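Local structure of envelopment polyprotein (Bovine Schmallenberg virus BH80/Germany/2011, 7A56) at residues I110-Y115 with Q197-V202; M235-N240 with V326-S331; P239-V244 with G252-L257. The protein probably mediates fusion of the viral envelope with a host-cell membrane during entry, as a class II membrane fusion glycoprotein. All blocks are in the same frame, centred on the assembly; numbering follows the deposited sequence.

Interaction 1. Residues I110-Y115 with Q197-V202. With PO4 (phosphate ion), chain J.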
loop_
_atom_site.group_PDB
_atom_site.type_symbol
_atom_site.label_atom_id
_atom_site.label_comp_id
_atom_site.label_asym_id
_atom_site.label_seq_id
_atom_site.Cartn_x
_atom_site.Cartn_y
_atom_site.Cartn_z
ATOM N N ILE A 110 -6.676 -16.218 -2.789
ATOM C CA ILE A 110 -6.554 -15.499 -1.492
ATOM C C ILE A 110 -5.152 -14.917 -1.381
ATOM O O ILE A 110 -4.214 -15.395 -2.026
ATOM C CB ILE A 110 -6.781 -16.385 -0.270
ATOM C CG1 ILE A 110 -5.737 -17.468 -0.268
ATOM C CG2 ILE A 110 -8.177 -16.972 -0.239
ATOM C CD1 ILE A 110 -5.505 -17.975 1.104
ATOM N N ASN A 111 -5.003 -13.859 -0.572
ATOM C CA ASN A 111 -3.657 -13.423 -0.237
ATOM C C ASN A 111 -3.377 -13.892 1.201
ATOM O O ASN A 111 -4.296 -14.125 1.990
ATOM C CB ASN A 111 -3.484 -11.887 -0.377
ATOM C CG ASN A 111 -3.231 -11.425 -1.833
ATOM O OD1 ASN A 111 -2.725 -12.179 -2.648
ATOM N ND2 ASN A 111 -3.534 -10.170 -2.121
ATOM N N LYS A 112 -2.114 -14.115 1.521
ATOM C CA LYS A 112 -1.839 -14.591 2.883
ATOM C C LYS A 112 -0.452 -14.153 3.292
ATOM O O LYS A 112 0.423 -13.944 2.439
ATOM C CB LYS A 112 -1.939 -16.123 3.001
ATOM C CG LYS A 112 -0.949 -16.881 2.185
ATOM C CD LYS A 112 -1.225 -18.415 2.260
ATOM C CE LYS A 112 -0.305 -19.203 1.310
ATOM N NZ LYS A 112 -0.632 -20.670 1.213
ATOM N N ALA A 113 -0.253 -14.007 4.610
ATOM C CA ALA A 113 1.096 -13.817 5.139
ATOM C C ALA A 113 1.146 -14.373 6.574
ATOM O O ALA A 113 0.109 -14.606 7.225
ATOM C CB ALA A 113 1.515 -12.333 5.097
ATOM N N SER A 114 2.369 -14.672 7.015
ATOM C CA SER A 114 2.613 -15.094 8.377
ATOM C C SER A 114 2.690 -13.864 9.278
ATOM O O SER A 114 3.076 -12.768 8.853
ATOM C CB SER A 114 3.928 -15.886 8.498
ATOM O OG SER A 114 3.979 -16.889 7.460
ATOM N N TYR A 115 2.323 -14.059 10.540
ATOM C CA TYR A 115 2.419 -13.016 11.562
ATOM C C TYR A 115 3.031 -13.610 12.815
ATOM O O TYR A 115 2.918 -14.819 13.078
ATOM C CB TYR A 115 1.031 -12.412 11.891
ATOM C CG TYR A 115 0.488 -11.511 10.785
ATOM C CD1 TYR A 115 0.102 -12.046 9.517
ATOM C CD2 TYR A 115 0.363 -10.134 10.982
ATOM C CE1 TYR A 115 -0.369 -11.195 8.518
ATOM C CE2 TYR A 115 -0.115 -9.291 10.022
ATOM C CZ TYR A 115 -0.489 -9.842 8.753
ATOM O OH TYR A 115 -0.934 -9.009 7.751
ATOM N N GLN A 197 1.861 -13.398 -0.055
ATOM C CA GLN A 197 1.877 -14.139 -1.323
ATOM C C GLN A 197 0.452 -14.422 -1.757
ATOM O O GLN A 197 -0.465 -14.495 -0.936
ATOM C CB GLN A 197 2.700 -15.440 -1.188
ATOM C CG GLN A 197 2.146 -16.431 -0.182
ATOM C CD GLN A 197 3.124 -17.554 0.027
ATOM O OE1 GLN A 197 4.189 -17.342 0.619
ATOM N NE2 GLN A 197 2.808 -18.745 -0.497
ATOM N N LYS A 198 0.266 -14.550 -3.075
ATOM C CA LYS A 198 -0.989 -15.019 -3.622
ATOM C C LYS A 198 -1.048 -16.530 -3.572
ATOM O O LYS A 198 -0.034 -17.220 -3.718
ATOM C CB LYS A 198 -1.121 -14.588 -5.095
ATOM C CG LYS A 198 -0.912 -13.117 -5.264
ATOM C CD LYS A 198 -1.047 -12.758 -6.703
ATOM C CE LYS A 198 -0.722 -11.299 -6.816
ATOM N NZ LYS A 198 0.809 -11.051 -6.987
ATOM N N ASP A 199 -2.252 -17.049 -3.352
ATOM C CA ASP A 199 -2.511 -18.477 -3.418
ATOM C C ASP A 199 -3.669 -18.665 -4.409
ATOM O O ASP A 199 -4.820 -18.337 -4.079
ATOM C CB ASP A 199 -2.839 -18.986 -2.008
ATOM C CG ASP A 199 -3.199 -20.478 -1.966
ATOM O OD1 ASP A 199 -3.123 -21.177 -2.997
ATOM O OD2 ASP A 199 -3.562 -20.962 -0.874
ATOM N N VAL A 200 -3.359 -19.151 -5.624
ATOM C CA VAL A 200 -4.334 -19.214 -6.723
ATOM C C VAL A 200 -4.381 -20.644 -7.227
ATOM O O VAL A 200 -3.337 -21.249 -7.534
ATOM C CB VAL A 200 -4.000 -18.237 -7.877
ATOM C CG1 VAL A 200 -4.995 -18.382 -9.065
ATOM C CG2 VAL A 200 -4.007 -16.812 -7.369
ATOM N N GLU A 201 -5.591 -21.185 -7.303
ATOM C CA GLU A 201 -5.791 -22.495 -7.878
ATOM C C GLU A 201 -6.792 -22.374 -9.005
ATOM O O GLU A 201 -7.857 -21.756 -8.848
ATOM C CB GLU A 201 -6.274 -23.467 -6.806
ATOM C CG GLU A 201 -6.552 -24.912 -7.346
ATOM C CD GLU A 201 -7.250 -25.757 -6.281
ATOM O OE1 GLU A 201 -8.120 -25.209 -5.564
ATOM O OE2 GLU A 201 -6.911 -26.935 -6.137
ATOM N N VAL A 202 -6.499 -23.051 -10.117
ATOM C CA VAL A 202 -7.374 -22.978 -11.291
ATOM C C VAL A 202 -7.666 -24.389 -11.757
ATOM O O VAL A 202 -6.848 -25.296 -11.574
ATOM C CB VAL A 202 -6.743 -22.163 -12.440
ATOM C CG1 VAL A 202 -6.437 -20.743 -11.973
ATOM C CG2 VAL A 202 -5.521 -22.865 -12.976
HETATM P P PO4 J . 5.117 -21.926 -0.862
HETATM O O1 PO4 J . 3.956 -21.725 0.074
HETATM O O2 PO4 J . 6.350 -22.299 -0.051
HETATM O O3 PO4 J . 5.411 -20.688 -1.678
HETATM O O4 PO4 J . 4.777 -23.023 -1.841
#
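The N111 amide turns OD1 onto the aliphatic start of K198, 3.3 Å from CG, while ND2 binds S237. K112 CE stands to one side of the Q197 amide plane, 3.6 Å from NE2. The D199 carboxylate has I110 CD1 near OD2, which also forms a long salt bridge of 3.6 Å with K112 NZ; OD1 is paired with R108. I110 and D199 run side by side, CG1 lying 3.7 Å from CB. In K112 and Q197 alike, CG sits between the backbone N and carbonyl carbon (chi1 63° and 62°), and the extended chains beyond it cross with their methylenes touching. Q197 NE2 donates to phosphate O1 at 3.2 Å, and OE1 meets K398 of the second subunit. Two lysines of that subunit, K390 and K398, also bind this ion, which probably came from the crystallisation liquor. In the backbone, the hydrogen bonds from D199 N to I110 O and from Q197 N to K112 O are both 2.9 Å. This is antiparallel pairing between strands turned 138° to each other, with hydrogen-bonded pairs I110-D199 and K112-Q197 flanking the non-hydrogen-bonded pair N111-K198, in a beta-rich class II fusion protein whose subunits meet beside Q197.

Interaction 2. Residues M235-N240 with V326-S331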
loop_
_atom_site.group_PDB
_atom_site.type_symbol
_atom_site.label_atom_id
_atom_site.label_comp_id
_atom_site.label_asym_id
_atom_site.label_seq_id
_atom_site.Cartn_x
_atom_site.Cartn_y
_atom_site.Cartn_z
ATOM N N MET A 235 1.570 -7.567 -4.960
ATOM C CA MET A 235 0.585 -6.802 -4.192
ATOM C C MET A 235 1.139 -6.508 -2.819
ATOM O O MET A 235 2.043 -7.190 -2.331
ATOM C CB MET A 235 -0.769 -7.538 -4.011
ATOM C CG MET A 235 -1.331 -7.912 -5.443
ATOM S SD MET A 235 -2.931 -8.745 -5.376
ATOM C CE MET A 235 -4.077 -7.581 -4.659
ATOM N N ASP A 236 0.577 -5.488 -2.217
ATOM C CA ASP A 236 0.981 -5.068 -0.877
ATOM C C ASP A 236 -0.328 -4.635 -0.173
ATOM O O ASP A 236 -0.631 -3.485 0.053
ATOM C CB ASP A 236 2.042 -3.974 -0.973
ATOM C CG ASP A 236 2.510 -3.524 0.402
ATOM O OD1 ASP A 236 2.376 -4.362 1.327
ATOM O OD2 ASP A 236 2.975 -2.365 0.560
ATOM N N SER A 237 -1.149 -5.617 0.158
ATOM C CA SER A 237 -2.542 -5.464 0.564
ATOM C C SER A 237 -2.709 -5.727 2.066
ATOM O O SER A 237 -3.645 -5.205 2.672
ATOM C CB SER A 237 -3.466 -6.429 -0.244
ATOM O OG SER A 237 -3.216 -7.900 -0.032
ATOM N N MET A 238 -1.792 -6.408 2.664
ATOM C CA MET A 238 -2.053 -6.896 4.021
ATOM C C MET A 238 -1.362 -6.015 5.072
ATOM O O MET A 238 -0.288 -5.489 4.826
ATOM C CB MET A 238 -1.565 -8.335 4.141
ATOM C CG MET A 238 -2.472 -9.326 3.160
ATOM S SD MET A 238 -2.039 -10.946 3.548
ATOM C CE MET A 238 -2.807 -11.309 5.175
ATOM N N PRO A 239 -2.002 -5.854 6.224
ATOM C CA PRO A 239 -1.544 -4.864 7.203
ATOM C C PRO A 239 -0.250 -5.280 7.889
ATOM O O PRO A 239 0.030 -6.461 8.087
ATOM C CB PRO A 239 -2.698 -4.810 8.222
ATOM C CG PRO A 239 -3.332 -6.144 8.142
ATOM C CD PRO A 239 -3.298 -6.449 6.603
ATOM N N ASN A 240 0.526 -4.288 8.310
ATOM C CA ASN A 240 1.794 -4.639 8.950
ATOM C C ASN A 240 1.591 -5.070 10.398
ATOM O O ASN A 240 2.227 -6.016 10.866
ATOM C CB ASN A 240 2.751 -3.459 8.876
ATOM C CG ASN A 240 3.995 -3.825 8.128
ATOM O OD1 ASN A 240 3.961 -4.101 6.900
ATOM N ND2 ASN A 240 5.104 -3.905 8.863
ATOM N N VAL A 326 -2.445 -15.308 8.464
ATOM C CA VAL A 326 -3.646 -14.536 8.183
ATOM C C VAL A 326 -3.923 -14.611 6.674
ATOM O O VAL A 326 -2.992 -14.541 5.843
ATOM C CB VAL A 326 -3.517 -13.083 8.653
ATOM C CG1 VAL A 326 -4.770 -12.221 8.297
ATOM C CG2 VAL A 326 -3.194 -13.085 10.227
ATOM N N HIS A 327 -5.215 -14.742 6.343
ATOM C CA HIS A 327 -5.701 -14.775 4.948
ATOM C C HIS A 327 -6.518 -13.520 4.699
ATOM O O HIS A 327 -7.219 -13.050 5.604
ATOM C CB HIS A 327 -6.565 -16.004 4.711
ATOM C CG HIS A 327 -5.806 -17.281 4.763
ATOM N ND1 HIS A 327 -6.403 -18.509 4.595
ATOM C CD2 HIS A 327 -4.483 -17.527 4.911
ATOM C CE1 HIS A 327 -5.488 -19.457 4.640
ATOM N NE2 HIS A 327 -4.314 -18.891 4.854
ATOM N N LYS A 328 -6.371 -12.936 3.500
ATOM C CA LYS A 328 -7.137 -11.767 3.090
ATOM C C LYS A 328 -7.962 -12.133 1.850
ATOM O O LYS A 328 -7.415 -12.628 0.856
ATOM C CB LYS A 328 -6.250 -10.567 2.746
ATOM C CG LYS A 328 -7.089 -9.318 2.424
ATOM C CD LYS A 328 -6.260 -8.083 2.109
ATOM C CE LYS A 328 -7.173 -6.941 1.652
ATOM N NZ LYS A 328 -7.925 -6.289 2.809
ATOM N N LYS A 329 -9.269 -11.850 1.931
ATOM C CA LYS A 329 -10.165 -11.857 0.787
ATOM C C LYS A 329 -9.964 -10.591 -0.033
ATOM O O LYS A 329 -9.961 -9.470 0.489
ATOM C CB LYS A 329 -11.611 -11.947 1.257
ATOM C CG LYS A 329 -11.893 -13.203 2.040
ATOM C CD LYS A 329 -13.380 -13.410 2.285
ATOM C CE LYS A 329 -13.710 -13.387 3.796
ATOM N NZ LYS A 329 -15.109 -13.837 4.088
ATOM N N VAL A 330 -9.849 -10.787 -1.335
ATOM C CA VAL A 330 -9.432 -9.790 -2.286
ATOM C C VAL A 330 -10.313 -9.969 -3.521
ATOM O O VAL A 330 -10.962 -11.004 -3.709
ATOM C CB VAL A 330 -7.936 -9.925 -2.658
ATOM C CG1 VAL A 330 -7.030 -9.695 -1.477
ATOM C CG2 VAL A 330 -7.627 -11.343 -3.261
ATOM N N SER A 331 -10.310 -8.955 -4.381
ATOM C CA SER A 331 -11.048 -9.091 -5.609
ATOM C C SER A 331 -10.092 -9.721 -6.655
ATOM O O SER A 331 -9.587 -10.820 -6.433
ATOM C CB SER A 331 -11.630 -7.738 -5.991
ATOM O OG SER A 331 -10.680 -6.670 -5.927
HETATM O O HOH W 1 -6.020 -5.514 4.463
#
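V326 meets the end of M238: its CG1 lies 3.8 Å from CE. M238 CE also reaches the V326 carbonyl, 3.3 Å from its O. It arrives there because the M238 chain runs extended from CA to SD and then bends at its last torsion (chi3 74°), which tucks CE in against the strand. H327 points away from the loop, and its NE2 is hydrogen-bonded to E325. The side chain of K328 and that of M238 run antiparallel alongside each other, with K328 CB 4.0 Å from M238 CG. Farther out, the extended K328 chain brings CD to 3.7 Å from S237 OG, a hydroxyl that is also held by the side-chain amide of N111; the backbone N atoms of S237 and M238 both bind E196 OE1. The bend at chi4 (76°) turns K328 NZ to a water that joins the segments: it accepts from NZ at 2.6 Å and donates to S237 O at 3.0 Å. T315 is a further partner of NZ. V330 ends the contact, its CG1 a loose neighbour of S237 OG, while its side chain also packs on Q234 of the third subunit. The arrangement is that of an irregular loop packed against the side of strand 325-328 that carries V326 and K328, a strand paired antiparallel with 98-134 and 316-318, and held by side-chain packing and a water bridge.

Interaction 3. Residues P239-V244 with G252-L257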
loop_
_atom_site.group_PDB
_atom_site.type_symbol
_atom_site.label_atom_id
_atom_site.label_comp_id
_atom_site.label_asym_id
_atom_site.label_seq_id
_atom_site.Cartn_x
_atom_site.Cartn_y
_atom_site.Cartn_z
ATOM N N PRO A 239 -2.002 -5.854 6.224
ATOM C CA PRO A 239 -1.544 -4.864 7.203
ATOM C C PRO A 239 -0.250 -5.280 7.889
ATOM O O PRO A 239 0.030 -6.461 8.087
ATOM C CB PRO A 239 -2.698 -4.810 8.222
ATOM C CG PRO A 239 -3.332 -6.144 8.142
ATOM C CD PRO A 239 -3.298 -6.449 6.603
ATOM N N ASN A 240 0.526 -4.288 8.310
ATOM C CA ASN A 240 1.794 -4.639 8.950
ATOM C C ASN A 240 1.591 -5.070 10.398
ATOM O O ASN A 240 2.227 -6.016 10.866
ATOM C CB ASN A 240 2.751 -3.459 8.876
ATOM C CG ASN A 240 3.995 -3.825 8.128
ATOM O OD1 ASN A 240 3.961 -4.101 6.900
ATOM N ND2 ASN A 240 5.104 -3.905 8.863
ATOM N N ILE A 241 0.692 -4.413 11.100
ATOM C CA ILE A 241 0.401 -4.755 12.493
ATOM C C ILE A 241 -1.099 -4.943 12.616
ATOM O O ILE A 241 -1.879 -4.186 12.041
ATOM C CB ILE A 241 0.921 -3.670 13.467
ATOM C CG1 ILE A 241 2.454 -3.729 13.474
ATOM C CG2 ILE A 241 0.377 -3.892 14.925
ATOM C CD1 ILE A 241 3.141 -2.671 14.249
ATOM N N ILE A 242 -1.498 -5.928 13.396
ATOM C CA ILE A 242 -2.906 -6.179 13.649
ATOM C C ILE A 242 -3.142 -6.389 15.141
ATOM O O ILE A 242 -2.239 -6.755 15.893
ATOM C CB ILE A 242 -3.396 -7.441 12.887
ATOM C CG1 ILE A 242 -2.560 -8.656 13.335
ATOM C CG2 ILE A 242 -3.349 -7.173 11.381
ATOM C CD1 ILE A 242 -3.122 -10.037 12.828
ATOM N N ALA A 243 -4.406 -6.265 15.531
ATOM C CA ALA A 243 -4.806 -6.600 16.881
ATOM C C ALA A 243 -5.934 -7.611 16.769
ATOM O O ALA A 243 -6.760 -7.523 15.866
ATOM C CB ALA A 243 -5.220 -5.354 17.685
ATOM N N VAL A 244 -5.915 -8.619 17.623
ATOM C CA VAL A 244 -6.820 -9.759 17.531
ATOM C C VAL A 244 -7.608 -9.856 18.826
ATOM O O VAL A 244 -7.012 -9.848 19.917
ATOM C CB VAL A 244 -6.049 -11.059 17.248
ATOM C CG1 VAL A 244 -6.998 -12.246 17.274
ATOM C CG2 VAL A 244 -5.351 -10.947 15.841
ATOM N N GLY A 252 -5.426 -0.467 12.464
ATOM C CA GLY A 252 -5.443 0.985 12.763
ATOM C C GLY A 252 -4.168 1.422 13.491
ATOM O O GLY A 252 -3.116 0.827 13.310
ATOM N N ASP A 253 -4.326 2.467 14.320
ATOM C CA ASP A 253 -3.313 3.110 15.185
ATOM C C ASP A 253 -2.697 2.220 16.253
ATOM O O ASP A 253 -3.179 2.263 17.394
ATOM C CB ASP A 253 -3.963 4.303 15.919
ATOM C CG ASP A 253 -3.617 5.635 15.264
ATOM O OD1 ASP A 253 -2.949 5.497 14.207
ATOM O OD2 ASP A 253 -3.965 6.762 15.788
ATOM N N ILE A 254 -1.766 1.294 15.906
ATOM C CA ILE A 254 -1.336 0.250 16.855
ATOM C C ILE A 254 0.177 0.299 16.999
ATOM O O ILE A 254 0.904 0.250 16.006
ATOM C CB ILE A 254 -1.758 -1.180 16.451
ATOM C CG1 ILE A 254 -3.296 -1.347 16.311
ATOM C CG2 ILE A 254 -1.184 -2.208 17.452
ATOM C CD1 ILE A 254 -3.692 -2.694 15.448
ATOM N N ASN A 255 0.660 0.404 18.250
ATOM C CA ASN A 255 2.097 0.499 18.501
ATOM C C ASN A 255 2.793 -0.791 18.095
ATOM O O ASN A 255 2.313 -1.887 18.410
ATOM C CB ASN A 255 2.390 0.746 20.025
ATOM C CG ASN A 255 2.360 2.217 20.405
ATOM O OD1 ASN A 255 3.205 3.017 20.002
ATOM N ND2 ASN A 255 1.399 2.574 21.209
ATOM N N ASP A 256 3.990 -0.671 17.507
ATOM C CA ASP A 256 4.887 -1.819 17.421
ATOM C C ASP A 256 5.486 -2.118 18.812
ATOM O O ASP A 256 5.456 -1.285 19.739
ATOM C CB ASP A 256 5.998 -1.536 16.367
ATOM C CG ASP A 256 6.595 -2.804 15.744
ATOM O OD1 ASP A 256 6.528 -3.929 16.330
ATOM O OD2 ASP A 256 7.161 -2.628 14.644
ATOM N N LEU A 257 5.992 -3.343 18.976
ATOM C CA LEU A 257 6.591 -3.746 20.247
ATOM C C LEU A 257 7.716 -2.783 20.620
ATOM O O LEU A 257 8.578 -2.450 19.788
ATOM C CB LEU A 257 7.098 -5.207 20.134
ATOM C CG LEU A 257 7.761 -5.772 21.416
ATOM C CD1 LEU A 257 6.767 -5.875 22.596
ATOM C CD2 LEU A 257 8.364 -7.147 21.144
HETATM O O HOH W 2 -3.046 -2.126 11.564
#
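I241 and I254 press their CG2 methyls together at 3.4 Å, closer than ordinary van der Waals contact, as the two side chains pass with their ends pointing opposite ways. The other branch of I254 reaches toward the strand: CD1 lies 3.8 Å from A243 CB and 3.6 Å from A243 N, against the strand backbone itself. I241 extends its longer arm (chi2 174°) across D256 at about a right angle, so that CD1 rests 3.7 Å from D256 CB. A water 3.0 Å from G252 N accepts from that amide; its link to I241 O is unusually short and therefore doubtful in detail. In the next shell, D256 has several further partners. Its OD1 accepts a hydrogen bond from L257 N at 2.8 Å, OD2 forms a salt bridge with K191, and its backbone N binds D253 of the second subunit. N255, turned away from the strand, gives ND2 to A261 O, while an inverse gamma turn centred on D253 leads the chain into I254. The whole cluster sits where strand 241-245 lies between strands 187-192 and 248-251: I189 of the former packs on I241 and A243, L310 adjoins A243 and I254, and Y119 of strand 98-134 backs the loop.

Overall arrangement
The three contacts follow one another through the middle of the elongated chain. The centres of interactions 1 and 2 are about 8 Å apart, those of interactions 2 and 3 about 14 Å, and those of interactions 1 and 3 about 20 Å. Interaction 1 closes along the sequence before the other two open, and these share P239 and N240. Long strand 98-134 links them: it pairs with 197-206 and with 325-328, N111 O probably accepting from K328 N, and Y115 reaches interactions 2 and 3, with OH 2.7 Å from P239 O and its ring against I242. Interactions 1 and 2 join sequence-distant segments, while interaction 3 packs a nearby loop back on its strand; other subunits touch all three in the postfusion trimer.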